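Sensor protein (Rhodopseudomonas palustris, PDB 2OOL) is a bacteriophytochrome photoreceptor whose chromophore-binding PAS-GAF part, the piece crystallised here, holds a biliverdin-derived bilin, and which probably signals as a histidine kinase. Local coordinates at residues S283-I286 against R291-G294. Residues are numbered along the deposited sequence; the frame is centred on the assembly and turned at random.
Sequences SISI and RLWG. With LBV (3-[2-[(Z)-[3-(2-carboxyethyl)-5-[(Z)-(4-ethenyl-3-methyl-5-oxidanylidene-pyrrol-2-ylidene)methyl]-4-methyl-pyrrol-1-ium -2-ylidene]methyl]-5-[(Z)-[(3E)-3-ethylidene-4-methyl-5-oxidanylidene-pyrrolidin-2-ylidene]methyl]-4-methyl-1H-pyrrol-3- yl]propanoic acid), chain C.
Ile286 and Trp293 run side by side off the two strands of a hairpin. Their backbones give a worked example of a classic beta bulge, in which Trp293 and Gly294 both face one residue, Ile286. Ile286 O accepts a hydrogen bond from Trp293 N (2.8 Å) and a weak one from Gly294 N (3.4 Å), while Ile286 N returns a hydrogen bond to Gly294 O (2.8 Å). The indole of Trp293, whose CG stands opposite its own backbone N (chi1 178°), extends alongside the isoleucine: Ile286 CG2 comes obliquely to 3.8 Å from Trp293 CE3, and Ile286 CD1 lies 3.8 Å from Trp293 CZ3. Replacing Ile286 by an alanine would remove both methyls and is likely to open a gap between the Trp293 ring and Thr322 and Ile325 of helix 308-332. On the other face of the hairpin, Leu292 CD1 comes to 3.5 Å from Ser285 CB; the serine hydroxyl is hydrogen-bonded to Tyr225 O and to Arg231 NH1. Farther along, Ser283 OG lies beside propionate O1C of the bilin, so close that the exact geometry is doubtful, which places this GAF-domain strand at the chromophore pocket. Helix 308-332 packs on Ile286 and Trp293, whereas helix 219-227 meets Leu292, and strand 181-187 flanks strand 291-300.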
loop_
_atom_site.group_PDB
_atom_site.type_symbol
_atom_site.label_atom_id
_atom_site.label_comp_id
_atom_site.label_asym_id
_atom_site.label_seq_id
_atom_site.Cartn_x
_atom_site.Cartn_y
_atom_site.Cartn_z
ATOM N N SER A 283 -10.437 9.939 -12.864
ATOM C CA SER A 283 -9.162 10.086 -13.541
ATOM C C SER A 283 -8.073 10.654 -12.638
ATOM O O SER A 283 -8.350 11.302 -11.661
ATOM C CB SER A 283 -9.332 10.872 -14.863
ATOM O OG SER A 283 -9.979 12.123 -14.687
ATOM N N ILE A 284 -6.832 10.286 -12.977
ATOM C CA ILE A 284 -5.627 10.642 -12.264
ATOM C C ILE A 284 -4.649 11.165 -13.310
ATOM O O ILE A 284 -4.369 10.503 -14.336
ATOM C CB ILE A 284 -4.992 9.424 -11.550
ATOM C CG1 ILE A 284 -5.967 8.720 -10.570
ATOM C CG2 ILE A 284 -3.723 9.806 -10.864
ATOM C CD1 ILE A 284 -6.621 7.528 -11.170
ATOM N N SER A 285 -4.107 12.338 -13.053
ATOM C CA SER A 285 -3.112 13.003 -13.926
ATOM C C SER A 285 -1.749 12.316 -13.928
ATOM O O SER A 285 -1.314 11.766 -12.920
ATOM C CB SER A 285 -2.959 14.486 -13.474
ATOM O OG SER A 285 -4.197 15.159 -13.663
ATOM N N ILE A 286 -1.062 12.348 -15.061
ATOM C CA ILE A 286 0.365 12.009 -15.084
ATOM C C ILE A 286 1.099 13.275 -15.445
ATOM O O ILE A 286 0.846 13.857 -16.488
ATOM C CB ILE A 286 0.700 10.885 -16.104
ATOM C CG1 ILE A 286 -0.122 9.629 -15.789
ATOM C CG2 ILE A 286 2.243 10.627 -16.157
ATOM C CD1 ILE A 286 -0.105 8.578 -16.927
ATOM N N ARG A 291 4.062 19.597 -16.294
ATOM C CA ARG A 291 3.293 19.589 -17.513
ATOM C C ARG A 291 2.496 18.283 -17.536
ATOM O O ARG A 291 3.007 17.250 -17.122
ATOM C CB ARG A 291 4.279 19.646 -18.672
ATOM C CG ARG A 291 3.765 20.126 -19.994
ATOM C CD ARG A 291 4.924 19.997 -21.023
ATOM N NE ARG A 291 4.575 20.196 -22.433
ATOM C CZ ARG A 291 4.404 21.384 -23.037
ATOM N NH1 ARG A 291 4.488 22.553 -22.363
ATOM N NH2 ARG A 291 4.119 21.402 -24.348
ATOM N N LEU A 292 1.265 18.336 -18.028
ATOM C CA LEU A 292 0.390 17.162 -18.138
ATOM C C LEU A 292 0.880 16.240 -19.277
ATOM O O LEU A 292 0.878 16.606 -20.453
ATOM C CB LEU A 292 -1.076 17.626 -18.322
ATOM C CG LEU A 292 -2.265 16.767 -17.871
ATOM C CD1 LEU A 292 -2.138 16.228 -16.431
ATOM C CD2 LEU A 292 -3.557 17.556 -18.044
ATOM N N TRP A 293 1.366 15.060 -18.914
ATOM C CA TRP A 293 1.855 14.108 -19.902
ATOM C C TRP A 293 0.742 13.241 -20.433
ATOM O O TRP A 293 0.777 12.793 -21.584
ATOM C CB TRP A 293 2.943 13.255 -19.258
ATOM C CG TRP A 293 3.527 12.190 -20.131
ATOM C CD1 TRP A 293 4.687 12.265 -20.845
ATOM C CD2 TRP A 293 3.011 10.859 -20.342
ATOM N NE1 TRP A 293 4.915 11.076 -21.500
ATOM C CE2 TRP A 293 3.904 10.199 -21.204
ATOM C CE3 TRP A 293 1.879 10.177 -19.897
ATOM C CZ2 TRP A 293 3.700 8.893 -21.633
ATOM C CZ3 TRP A 293 1.676 8.867 -20.324
ATOM C CH2 TRP A 293 2.591 8.242 -21.173
ATOM N N GLY A 294 -0.219 12.962 -19.560
ATOM C CA GLY A 294 -1.336 12.048 -19.835
ATOM C C GLY A 294 -2.268 11.886 -18.627
ATOM O O GLY A 294 -2.128 12.581 -17.617
HETATM C C1A LBV C . -16.018 17.975 -24.872
HETATM C C1B LBV C . -14.771 19.276 -20.809
HETATM O O1B LBV C . -15.392 20.222 -14.436
HETATM C C1C LBV C . -12.688 15.586 -19.181
HETATM O O1C LBV C . -12.134 11.806 -15.654
HETATM C C1D LBV C . -11.942 11.818 -21.953
HETATM C C2A LBV C . -16.322 19.311 -25.505
HETATM C C2B LBV C . -14.648 19.969 -19.597
HETATM O O2B LBV C . -13.578 18.998 -14.197
HETATM C C2C LBV C . -12.027 14.597 -18.422
HETATM O O2C LBV C . -14.110 12.068 -16.613
HETATM C C2D LBV C . -11.410 11.309 -23.155
HETATM C C3A LBV C . -15.999 20.197 -24.288
HETATM C C3B LBV C . -14.047 19.121 -18.671
HETATM C C3C LBV C . -11.726 13.564 -19.295
HETATM C C3D LBV C . -11.318 9.944 -22.986
HETATM C C4A LBV C . -15.579 19.380 -23.203
HETATM C C4B LBV C . -13.754 17.902 -19.351
HETATM C C4C LBV C . -12.229 13.901 -20.564
HETATM C C4D LBV C . -11.798 9.657 -21.701
HETATM C CAA LBV C . -16.078 21.607 -24.230
HETATM C CAB LBV C . -13.758 19.468 -17.202
HETATM C CAC LBV C . -11.650 14.542 -16.923
HETATM C CAD LBV C . -10.869 9.070 -23.947
HETATM C CBA LBV C . -16.450 22.608 -25.376
HETATM C CBB LBV C . -14.767 18.849 -16.256
HETATM C CBC LBV C . -12.859 14.047 -16.068
HETATM C CBD LBV C . -10.767 7.699 -23.744
HETATM C CGB LBV C . -14.551 19.407 -14.835
HETATM C CGC LBV C . -13.060 12.497 -16.105
HETATM C CHB LBV C . -15.257 19.932 -21.949
HETATM C CHC LBV C . -13.139 16.817 -18.653
HETATM C CHD LBV C . -12.158 13.175 -21.755
HETATM C CMA LBV C . -17.816 19.355 -25.862
HETATM C CMB LBV C . -15.129 21.411 -19.315
HETATM C CMC LBV C . -10.970 12.299 -18.835
HETATM C CMD LBV C . -10.981 12.067 -24.431
HETATM N N_A LBV C . -15.606 18.101 -23.593
HETATM O O_A LBV C . -16.126 16.896 -25.446
HETATM N N_B LBV C . -14.206 18.073 -20.604
HETATM N N_C LBV C . -12.790 15.105 -20.431
HETATM N N_D LBV C . -12.171 10.804 -21.137
HETATM O O_D LBV C . -11.891 8.550 -21.141
#